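Local atomic coordinates of major extracellular endoglucanase (PDB entry 4TUF), a protein that hydrolyses internal beta-1,4-glucosidic linkages in cellulose, lichenin and cereal beta-D-glucans through its TIM-barrel catalytic domain of glycosyl hydrolase family 5. Residues Leu37-Trp42 against Asp327-Val332; Leu59-Ala64 against Leu108-Pro113; Gly117-Trp122 against Asp153-Pro158. One frame throughout, in Å; residues are numbered along the deposited sequence.

Contact 1 of 3, residues Leu37-Trp42 against Asp327-Val332; sequences LWARNW and DDWTSV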
loop_
_atom_site.group_PDB
_atom_site.type_symbol
_atom_site.label_atom_id
_atom_site.label_comp_id
_atom_site.label_asym_id
_atom_site.label_seq_id
_atom_site.Cartn_x
_atom_site.Cartn_y
_atom_site.Cartn_z
ATOM N N LEU A 37 16.805 -3.714 10.801
ATOM C CA LEU A 37 17.595 -2.989 11.786
ATOM C C LEU A 37 18.498 -3.943 12.566
ATOM O O LEU A 37 19.142 -3.543 13.535
ATOM C CB LEU A 37 16.689 -2.197 12.731
ATOM C CG LEU A 37 15.738 -1.225 12.022
ATOM C CD1 LEU A 37 15.152 -0.199 12.982
ATOM C CD2 LEU A 37 16.421 -0.531 10.844
ATOM N N TRP A 38 18.548 -5.203 12.140
ATOM C CA TRP A 38 19.583 -6.118 12.621
ATOM C C TRP A 38 20.809 -6.019 11.723
ATOM O O TRP A 38 21.915 -6.375 12.123
ATOM C CB TRP A 38 19.077 -7.566 12.670
ATOM C CG TRP A 38 18.481 -8.056 11.379
ATOM C CD1 TRP A 38 19.142 -8.642 10.340
ATOM C CD2 TRP A 38 17.101 -8.005 10.998
ATOM N NE1 TRP A 38 18.261 -8.956 9.333
ATOM C CE2 TRP A 38 17.000 -8.578 9.714
ATOM C CE3 TRP A 38 15.939 -7.531 11.619
ATOM C CZ2 TRP A 38 15.785 -8.686 9.035
ATOM C CZ3 TRP A 38 14.731 -7.639 10.943
ATOM C CH2 TRP A 38 14.665 -8.210 9.664
ATOM N N ALA A 39 20.603 -5.519 10.510
ATOM C CA ALA A 39 21.656 -5.487 9.504
ATOM C C ALA A 39 22.077 -4.065 9.135
ATOM O O ALA A 39 23.206 -3.839 8.698
ATOM C CB ALA A 39 21.204 -6.234 8.263
ATOM N N ARG A 40 21.167 -3.111 9.315
ATOM C CA ARG A 40 21.382 -1.742 8.852
ATOM C C ARG A 40 20.999 -0.691 9.892
ATOM O O ARG A 40 20.252 -0.971 10.830
ATOM C CB ARG A 40 20.580 -1.488 7.570
ATOM C CG ARG A 40 20.871 -2.455 6.433
ATOM C CD ARG A 40 22.215 -2.173 5.779
ATOM N NE ARG A 40 22.351 -0.780 5.354
ATOM C CZ ARG A 40 21.772 -0.259 4.275
ATOM N NH1 ARG A 40 21.001 -1.009 3.501
ATOM N NH2 ARG A 40 21.958 1.018 3.971
ATOM N N ASN A 41 21.518 0.519 9.711
ATOM C CA ASN A 41 21.080 1.679 10.481
ATOM C C ASN A 41 19.853 2.292 9.823
ATOM O O ASN A 41 19.854 2.540 8.617
ATOM C CB ASN A 41 22.204 2.709 10.591
ATOM C CG ASN A 41 21.740 4.013 11.204
ATOM O OD1 ASN A 41 21.397 4.958 10.496
ATOM N ND2 ASN A 41 21.724 4.070 12.528
ATOM N N TRP A 42 18.808 2.529 10.608
ATOM C CA TRP A 42 17.507 2.907 10.050
ATOM C C TRP A 42 17.574 4.202 9.241
ATOM O O TRP A 42 16.982 4.298 8.169
ATOM C CB TRP A 42 16.463 3.038 11.167
ATOM C CG TRP A 42 16.706 4.194 12.087
ATOM C CD1 TRP A 42 17.599 4.254 13.127
ATOM C CD2 TRP A 42 16.052 5.464 12.046
ATOM N NE1 TRP A 42 17.534 5.488 13.733
ATOM C CE2 TRP A 42 16.594 6.248 13.087
ATOM C CE3 TRP A 42 15.059 6.014 11.232
ATOM C CZ2 TRP A 42 16.173 7.551 13.329
ATOM C CZ3 TRP A 42 14.645 7.305 11.473
ATOM C CH2 TRP A 42 15.198 8.061 12.514
ATOM N N ASP A 327 19.336 -10.170 -0.016
ATOM C CA ASP A 327 19.282 -10.751 1.322
ATOM C C ASP A 327 20.381 -10.226 2.250
ATOM O O ASP A 327 20.307 -10.410 3.466
ATOM C CB ASP A 327 19.359 -12.277 1.231
ATOM C CG ASP A 327 18.269 -12.865 0.355
ATOM O OD1 ASP A 327 17.106 -12.416 0.463
ATOM O OD2 ASP A 327 18.577 -13.769 -0.450
ATOM N N ASP A 328 21.396 -9.575 1.682
ATOM C CA ASP A 328 22.465 -8.985 2.487
ATOM C C ASP A 328 22.060 -7.614 3.028
ATOM O O ASP A 328 22.816 -6.979 3.761
ATOM C CB ASP A 328 23.765 -8.872 1.680
ATOM C CG ASP A 328 23.575 -8.163 0.349
ATOM O OD1 ASP A 328 22.491 -7.584 0.110
ATOM O OD2 ASP A 328 24.523 -8.177 -0.462
ATOM N N TRP A 329 20.871 -7.163 2.640
ATOM C CA TRP A 329 20.296 -5.905 3.113
ATOM C C TRP A 329 21.092 -4.673 2.700
ATOM O O TRP A 329 20.873 -3.586 3.235
ATOM C CB TRP A 329 20.145 -5.937 4.634
ATOM C CG TRP A 329 18.941 -6.686 5.051
ATOM C CD1 TRP A 329 18.860 -8.015 5.353
ATOM C CD2 TRP A 329 17.618 -6.158 5.182
ATOM N NE1 TRP A 329 17.562 -8.344 5.676
ATOM C CE2 TRP A 329 16.781 -7.221 5.577
ATOM C CE3 TRP A 329 17.061 -4.889 5.007
ATOM C CZ2 TRP A 329 15.418 -7.052 5.798
ATOM C CZ3 TRP A 329 15.707 -4.723 5.227
ATOM C CH2 TRP A 329 14.900 -5.798 5.622
ATOM N N THR A 330 21.999 -4.838 1.740
ATOM C CA THR A 330 22.815 -3.727 1.271
ATOM C C THR A 330 22.815 -3.606 -0.250
ATOM O O THR A 330 22.891 -2.504 -0.783
ATOM C CB THR A 330 24.271 -3.858 1.759
ATOM O OG1 THR A 330 24.739 -5.191 1.525
ATOM C CG2 THR A 330 24.361 -3.563 3.244
ATOM N N SER A 331 22.724 -4.735 -0.946
ATOM C CA SER A 331 22.818 -4.737 -2.407
ATOM C C SER A 331 21.469 -4.438 -3.064
ATOM O O SER A 331 20.428 -4.924 -2.620
ATOM C CB SER A 331 23.354 -6.079 -2.902
ATOM O OG SER A 331 24.527 -6.448 -2.197
ATOM N N VAL A 332 21.498 -3.645 -4.130
ATOM C CA VAL A 332 20.273 -3.202 -4.785
ATOM C C VAL A 332 20.023 -3.927 -6.106
ATOM O O VAL A 332 20.908 -4.033 -6.948
ATOM C CB VAL A 332 20.297 -1.673 -5.037
ATOM C CG1 VAL A 332 19.084 -1.238 -5.853
ATOM C CG2 VAL A 332 20.348 -0.922 -3.720
#

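Contact 2 of 3, residues Leu59-Ala64 against Leu108-Pro113; sequences LPFCPA and LDHHTP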
loop_
_atom_site.group_PDB
_atom_site.type_symbol
_atom_site.label_atom_id
_atom_site.label_comp_id
_atom_site.label_asym_id
_atom_site.label_seq_id
_atom_site.Cartn_x
_atom_site.Cartn_y
_atom_site.Cartn_z
ATOM N N LEU A 59 3.707 2.779 4.641
ATOM C CA LEU A 59 4.075 2.192 5.934
ATOM C C LEU A 59 2.982 1.330 6.560
ATOM O O LEU A 59 2.059 1.852 7.186
ATOM C CB LEU A 59 4.445 3.293 6.931
ATOM C CG LEU A 59 5.909 3.685 7.089
ATOM C CD1 LEU A 59 6.056 4.599 8.289
ATOM C CD2 LEU A 59 6.778 2.451 7.242
ATOM N N PRO A 60 3.081 0.006 6.399
ATOM C CA PRO A 60 2.175 -0.864 7.155
ATOM C C PRO A 60 2.372 -0.723 8.667
ATOM O O PRO A 60 3.494 -0.549 9.128
ATOM C CB PRO A 60 2.561 -2.271 6.680
ATOM C CG PRO A 60 3.156 -2.063 5.315
ATOM C CD PRO A 60 3.864 -0.735 5.394
ATOM N N PHE A 61 1.283 -0.779 9.422
ATOM C CA PHE A 61 1.355 -0.814 10.880
ATOM C C PHE A 61 0.247 -1.719 11.420
ATOM O O PHE A 61 -0.618 -2.163 10.672
ATOM C CB PHE A 61 1.234 0.591 11.472
ATOM C CG PHE A 61 -0.127 1.210 11.289
ATOM C CD1 PHE A 61 -1.126 1.024 12.238
ATOM C CD2 PHE A 61 -0.410 1.973 10.166
ATOM C CE1 PHE A 61 -2.385 1.584 12.065
ATOM C CE2 PHE A 61 -1.662 2.532 9.988
ATOM C CZ PHE A 61 -2.652 2.338 10.940
ATOM N N CYS A 62 0.275 -1.987 12.718
ATOM C CA CYS A 62 -0.755 -2.786 13.366
ATOM C C CYS A 62 -1.137 -2.078 14.657
ATOM O O CYS A 62 -0.382 -1.231 15.130
ATOM C CB CYS A 62 -0.254 -4.206 13.634
ATOM S SG CYS A 62 1.122 -4.320 14.815
ATOM N N PRO A 63 -2.316 -2.393 15.217
ATOM C CA PRO A 63 -2.758 -1.756 16.461
ATOM C C PRO A 63 -1.739 -1.833 17.598
ATOM O O PRO A 63 -1.477 -0.814 18.240
ATOM C CB PRO A 63 -4.015 -2.545 16.817
ATOM C CG PRO A 63 -4.575 -2.939 15.502
ATOM C CD PRO A 63 -3.379 -3.233 14.633
ATOM N N ALA A 64 -1.174 -3.012 17.837
ATOM C CA ALA A 64 -0.212 -3.200 18.921
ATOM C C ALA A 64 0.939 -2.192 18.861
ATOM O O ALA A 64 1.398 -1.704 19.894
ATOM C CB ALA A 64 0.335 -4.615 18.900
ATOM N N LEU A 108 0.344 5.950 5.335
ATOM C CA LEU A 108 0.185 4.963 6.396
ATOM C C LEU A 108 -0.867 3.925 5.992
ATOM O O LEU A 108 -1.793 4.229 5.247
ATOM C CB LEU A 108 -0.176 5.651 7.720
ATOM C CG LEU A 108 0.941 6.570 8.234
ATOM C CD1 LEU A 108 0.474 7.470 9.349
ATOM C CD2 LEU A 108 2.145 5.763 8.692
ATOM N N ASP A 109 -0.705 2.701 6.488
ATOM C CA ASP A 109 -1.491 1.556 6.043
ATOM C C ASP A 109 -1.883 0.668 7.229
ATOM O O ASP A 109 -1.022 0.113 7.910
ATOM C CB ASP A 109 -0.688 0.764 4.999
ATOM C CG ASP A 109 -1.180 -0.670 4.817
ATOM O OD1 ASP A 109 -2.390 -0.932 4.985
ATOM O OD2 ASP A 109 -0.347 -1.542 4.487
ATOM N N HIS A 110 -3.184 0.542 7.471
ATOM C CA HIS A 110 -3.697 -0.325 8.532
ATOM C C HIS A 110 -3.683 -1.761 8.034
ATOM O O HIS A 110 -4.638 -2.223 7.400
ATOM C CB HIS A 110 -5.111 0.086 8.942
ATOM C CG HIS A 110 -5.589 -0.574 10.196
ATOM N ND1 HIS A 110 -5.772 -1.939 10.296
ATOM C CD2 HIS A 110 -5.917 -0.058 11.405
ATOM C CE1 HIS A 110 -6.188 -2.235 11.516
ATOM N NE2 HIS A 110 -6.287 -1.111 12.207
ATOM N N HIS A 111 -2.600 -2.471 8.329
ATOM C CA HIS A 111 -2.277 -3.679 7.582
ATOM C C HIS A 111 -2.899 -4.934 8.166
ATOM O O HIS A 111 -3.448 -5.768 7.438
ATOM C CB HIS A 111 -0.761 -3.839 7.507
ATOM C CG HIS A 111 -0.289 -4.581 6.299
ATOM N ND1 HIS A 111 -0.164 -3.983 5.064
ATOM C CD2 HIS A 111 0.095 -5.869 6.137
ATOM C CE1 HIS A 111 0.275 -4.874 4.192
ATOM N NE2 HIS A 111 0.442 -6.025 4.818
ATOM N N THR A 112 -2.801 -5.077 9.482
ATOM C CA THR A 112 -3.297 -6.273 10.151
ATOM C C THR A 112 -3.827 -5.932 11.528
ATOM O O THR A 112 -3.249 -5.098 12.222
ATOM C CB THR A 112 -2.202 -7.348 10.282
ATOM O OG1 THR A 112 -2.620 -8.343 11.227
ATOM C CG2 THR A 112 -0.906 -6.730 10.765
ATOM N N PRO A 113 -4.936 -6.575 11.929
ATOM C CA PRO A 113 -5.543 -6.338 13.245
ATOM C C PRO A 113 -4.785 -6.966 14.410
ATOM O O PRO A 113 -5.077 -6.606 15.550
ATOM C CB PRO A 113 -6.925 -6.984 13.107
ATOM C CG PRO A 113 -6.724 -8.071 12.100
ATOM C CD PRO A 113 -5.728 -7.515 11.115
#

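Contact 3 of 3, residues Gly117-Trp122 against Asp153-Pro158; sequences GISELW and DLKNEP. With 2HP (dihydrogenphosphate ion), chain J.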
loop_
_atom_site.group_PDB
_atom_site.type_symbol
_atom_site.label_atom_id
_atom_site.label_comp_id
_atom_site.label_asym_id
_atom_site.label_seq_id
_atom_site.Cartn_x
_atom_site.Cartn_y
_atom_site.Cartn_z
ATOM N N GLY A 117 -1.638 -12.261 10.483
ATOM C CA GLY A 117 -2.303 -12.396 9.197
ATOM C C GLY A 117 -3.153 -11.213 8.756
ATOM O O GLY A 117 -3.430 -10.298 9.531
ATOM N N ILE A 118 -3.566 -11.240 7.494
ATOM C CA ILE A 118 -4.418 -10.201 6.915
ATOM C C ILE A 118 -5.885 -10.623 6.949
ATOM O O ILE A 118 -6.253 -11.648 6.372
ATOM C CB ILE A 118 -4.002 -9.898 5.460
ATOM C CG1 ILE A 118 -2.580 -9.333 5.431
ATOM C CG2 ILE A 118 -4.990 -8.946 4.794
ATOM C CD1 ILE A 118 -1.953 -9.356 4.068
ATOM N N SER A 119 -6.723 -9.843 7.623
ATOM C CA SER A 119 -8.119 -10.237 7.809
ATOM C C SER A 119 -8.950 -10.042 6.548
ATOM O O SER A 119 -8.702 -9.125 5.763
ATOM C CB SER A 119 -8.755 -9.458 8.961
ATOM O OG SER A 119 -8.832 -8.076 8.659
ATOM N N GLU A 120 -9.937 -10.917 6.364
ATOM C CA GLU A 120 -10.884 -10.795 5.264
ATOM C C GLU A 120 -11.689 -9.505 5.385
ATOM O O GLU A 120 -11.826 -8.750 4.424
ATOM C CB GLU A 120 -11.822 -12.001 5.227
ATOM C CG GLU A 120 -11.175 -13.263 4.702
ATOM C CD GLU A 120 -12.118 -14.443 4.735
ATOM O OE1 GLU A 120 -11.639 -15.595 4.679
ATOM O OE2 GLU A 120 -13.343 -14.217 4.823
ATOM N N LEU A 121 -12.212 -9.258 6.579
ATOM C CA LEU A 121 -13.024 -8.080 6.836
ATOM C C LEU A 121 -12.256 -7.078 7.683
ATOM O O LEU A 121 -11.140 -7.349 8.121
ATOM C CB LEU A 121 -14.324 -8.477 7.534
ATOM C CG LEU A 121 -15.108 -9.613 6.878
ATOM C CD1 LEU A 121 -16.305 -10.000 7.723
ATOM C CD2 LEU A 121 -15.539 -9.190 5.491
ATOM N N TRP A 122 -12.862 -5.925 7.931
ATOM C CA TRP A 122 -12.204 -4.871 8.695
ATOM C C TRP A 122 -12.252 -5.158 10.196
ATOM O O TRP A 122 -11.817 -4.342 11.011
ATOM C CB TRP A 122 -12.848 -3.515 8.386
ATOM C CG TRP A 122 -14.331 -3.523 8.552
ATOM C CD1 TRP A 122 -15.042 -3.054 9.619
ATOM C CD2 TRP A 122 -15.294 -4.050 7.629
ATOM N NE1 TRP A 122 -16.384 -3.254 9.414
ATOM C CE2 TRP A 122 -16.564 -3.865 8.201
ATOM C CE3 TRP A 122 -15.201 -4.666 6.378
ATOM C CZ2 TRP A 122 -17.734 -4.267 7.563
ATOM C CZ3 TRP A 122 -16.364 -5.069 5.747
ATOM C CH2 TRP A 122 -17.613 -4.867 6.340
ATOM N N ASP A 153 -4.304 4.520 4.131
ATOM C CA ASP A 153 -4.851 3.356 3.446
ATOM C C ASP A 153 -5.700 2.606 4.476
ATOM O O ASP A 153 -5.154 1.909 5.335
ATOM C CB ASP A 153 -3.719 2.481 2.887
ATOM C CG ASP A 153 -4.211 1.403 1.932
ATOM O OD1 ASP A 153 -5.400 1.030 2.003
ATOM O OD2 ASP A 153 -3.394 0.918 1.114
ATOM N N LEU A 154 -7.024 2.755 4.384
ATOM C CA LEU A 154 -7.940 2.402 5.476
ATOM C C LEU A 154 -7.828 0.971 5.998
ATOM O O LEU A 154 -7.936 0.741 7.199
ATOM C CB LEU A 154 -9.384 2.649 5.047
ATOM C CG LEU A 154 -9.797 4.088 4.748
ATOM C CD1 LEU A 154 -11.297 4.145 4.562
ATOM C CD2 LEU A 154 -9.350 5.052 5.843
ATOM N N LYS A 155 -7.623 0.016 5.098
ATOM C CA LYS A 155 -7.515 -1.392 5.481
ATOM C C LYS A 155 -6.868 -2.188 4.353
ATOM O O LYS A 155 -7.269 -2.090 3.192
ATOM C CB LYS A 155 -8.898 -1.960 5.835
ATOM C CG LYS A 155 -9.114 -3.432 5.521
ATOM C CD LYS A 155 -8.695 -4.305 6.677
ATOM C CE LYS A 155 -9.119 -5.749 6.459
ATOM N NZ LYS A 155 -8.459 -6.396 5.299
ATOM N N ASN A 156 -5.874 -2.996 4.687
ATOM C CA ASN A 156 -5.148 -3.751 3.681
ATOM C C ASN A 156 -5.856 -4.994 3.182
ATOM O O ASN A 156 -6.268 -5.829 3.962
ATOM C CB ASN A 156 -3.773 -4.139 4.225
ATOM C CG ASN A 156 -2.856 -4.701 3.165
ATOM O OD1 ASN A 156 -2.421 -3.995 2.274
ATOM N ND2 ASN A 156 -2.549 -5.973 3.271
ATOM N N GLU A 157 -5.939 -5.124 1.865
ATOM C CA GLU A 157 -6.335 -6.362 1.207
ATOM C C GLU A 157 -7.632 -7.049 1.615
ATOM O O GLU A 157 -7.625 -8.217 1.990
ATOM C CB GLU A 157 -5.171 -7.337 1.180
ATOM C CG GLU A 157 -3.999 -6.776 0.410
ATOM C CD GLU A 157 -2.956 -7.808 0.099
ATOM O OE1 GLU A 157 -2.886 -8.809 0.823
ATOM O OE2 GLU A 157 -2.207 -7.611 -0.868
ATOM N N PRO A 158 -8.753 -6.364 1.484
ATOM C CA PRO A 158 -10.031 -7.001 1.778
ATOM C C PRO A 158 -10.237 -8.173 0.840
ATOM O O PRO A 158 -9.893 -8.097 -0.323
ATOM C CB PRO A 158 -11.037 -5.904 1.469
ATOM C CG PRO A 158 -10.298 -4.649 1.711
ATOM C CD PRO A 158 -8.894 -4.917 1.280
HETATM P P 2HP J . -3.789 -15.188 12.079
HETATM O O1 2HP J . -3.456 -13.733 12.320
HETATM O O2 2HP J . -4.674 -15.311 10.859
HETATM O O3 2HP J . -2.510 -15.955 11.845
HETATM O O4 2HP J . -4.517 -15.754 13.278
HETATM O O HOH W 1 -6.071 -6.831 7.423
#

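Contact 1 of 3, residues Leu37-Trp42 against Asp327-Val332
The guanidinium of R40 reaches the backbone carbonyl of W329, with NH1 donating to O over 2.6 Å. The oxygen lies at the edge of the guanidinium, near its plane, and NH1 in turn lies in the carbonyl plane; the angle at the hydrogen, 148°, shows a moderately bent bond. NH1 also bonds OE1 of Q48, so two acceptors hold NH1. Bends at chi2 (-74°) and chi3 curl the R40 chain, and its CD comes to 3.6 Å from CG2 of T330.

The apolar half of the contact is built on the W329 indole. W38 turns the NE1, CE2 and CZ2 side of its own indole to the face of W329, a T-shaped (edge-to-face) pair whose planes stand 80° apart. The two five-membered rings have centroids separated by 5.1 Å, and the closest atoms are CZ2 of W38 and CZ2 of W329, at 3.6 Å. Next to this pair, CB of A39 packs on CB of W329 at 3.8 Å.

The turn that presents W329 is held by D328. Its OD1 accepts the backbone N of T330 at 3.2 Å, an Asx turn. The backbone N of S331 bonds the same OD1 of D328 at 3.0 Å, from the same face of the carboxylate. W329 sits in the left-handed helical region of backbone space.

This surface contact joins the loop leading into helix 42-51 to the loop leading into helix 334-344. N41, at the N-cap of helix 42-51, accepts from D44 N through OD1, while M45 from that helix touches L37, R40 and W329; P316 also packs against W329. The strands preceding these loops, 16-23 and 309-311, are parallel neighbours in the barrel.

Contact 2 of 3, residues Leu59-Ala64 against Leu108-Pro113
The F61 ring overlaps the backbone of H110, whose CA sits over one face, 4.0 Å from the ring centroid and offset toward the rim: a CH-pi contact. With chi1 at 68°, CG of F61 lies between its backbone N and carbonyl carbon, which lays the ring against strand 108-110. The H110 side chain crosses that of F61 at about a right angle, the ring planes 70° apart, and its NE2 bonds OH of Y127. L108 is on the same face of the sheet; its CD2 lies alongside L59 CB at 3.8 Å.

These are adjacent parallel strands of the TIM barrel, in register as L59-L108, P60-D109 and F61-H110. Backbone bonds run from D109 N to L59 O, from H111 N to F61 O and, at 2.9 Å, from F61 N to D109 O.

On the face carrying P60 and D109, the proline ring lies beside H111, its CB 3.6 Å from ND1. That nitrogen donates to the syn side of D109 OD2 at 2.5 Å, nearly in the imidazole plane, which fixes the ring's rotation. The H111 side chain is about 4 Å from that of E278, the probable nucleophile. Beyond the strands, C62 is disulfide-bonded to C115, and P63 CD lies against T112 O.

Contact 3 of 3, residues Gly117-Trp122 against Asp153-Pro158
K155 points its CB toward the loop 117-122, and its chain, bent at chi2 (89°) and again at chi4, carries the ammonium to the carbonyl of S119. Along the way CD passes 4.1 Å from CA of W122. CE comes next to two oxygens, approaching L121 O at 3.1 Å and S119 OG at similar range. At the tip, NZ donates to S119 O over 2.8 Å, from 27° out of the carbonyl plane. A second bond from NZ, to N156 O at 2.6 Å, returns to the lysine's own segment, and a weaker one goes to a water that also accepts from S119 N. Two carbonyls and a water gather round the buried lysine; the bond to S119 O and the water link the two loops, while N156 O holds NZ from its own side.

I118 fills the adjoining side. Its CG2 lies 3.5 Å from N156 O, while CD1 reaches E157 OE1 at 3.4 Å and also touches N156 ND2, so an aliphatic branch packs against both polar ends. N156 OD1 is bonded by R58, and E157 OE2 by Y238 and H236. At the other end of the loop, G117 N donates to O1 of a dihydrogenphosphate ion.

N156, E157 and P158 form the Asn-Glu-Pro sequence after strand 149-153; E157 is the probable proton donor, placed as in other family 5 glycosidases at the C-terminal mouth of the barrel.

Overall arrangement
From the N terminus, the chain runs through strand 16-23 into residues 37-42, which wait until 327-332 to close contact 1, the longest loop here. Contacts 2 and 3 nest inside it. Contact 2 closes first, joining the end of strand 56-61 to that of strand 105-110, with helix 88-102 in the chain between them, a beta-alpha-beta crossover; contact 3 opens and closes in series, linking the loop after strand 105-110 to that after strand 149-153. Their centres lie about 9 Å apart and they touch through L108 O and D153 N; together they lie along three successive barrel strands. Contact 1 stands apart, its centre about 22 Å from that of contact 2, joining early and late chain parts.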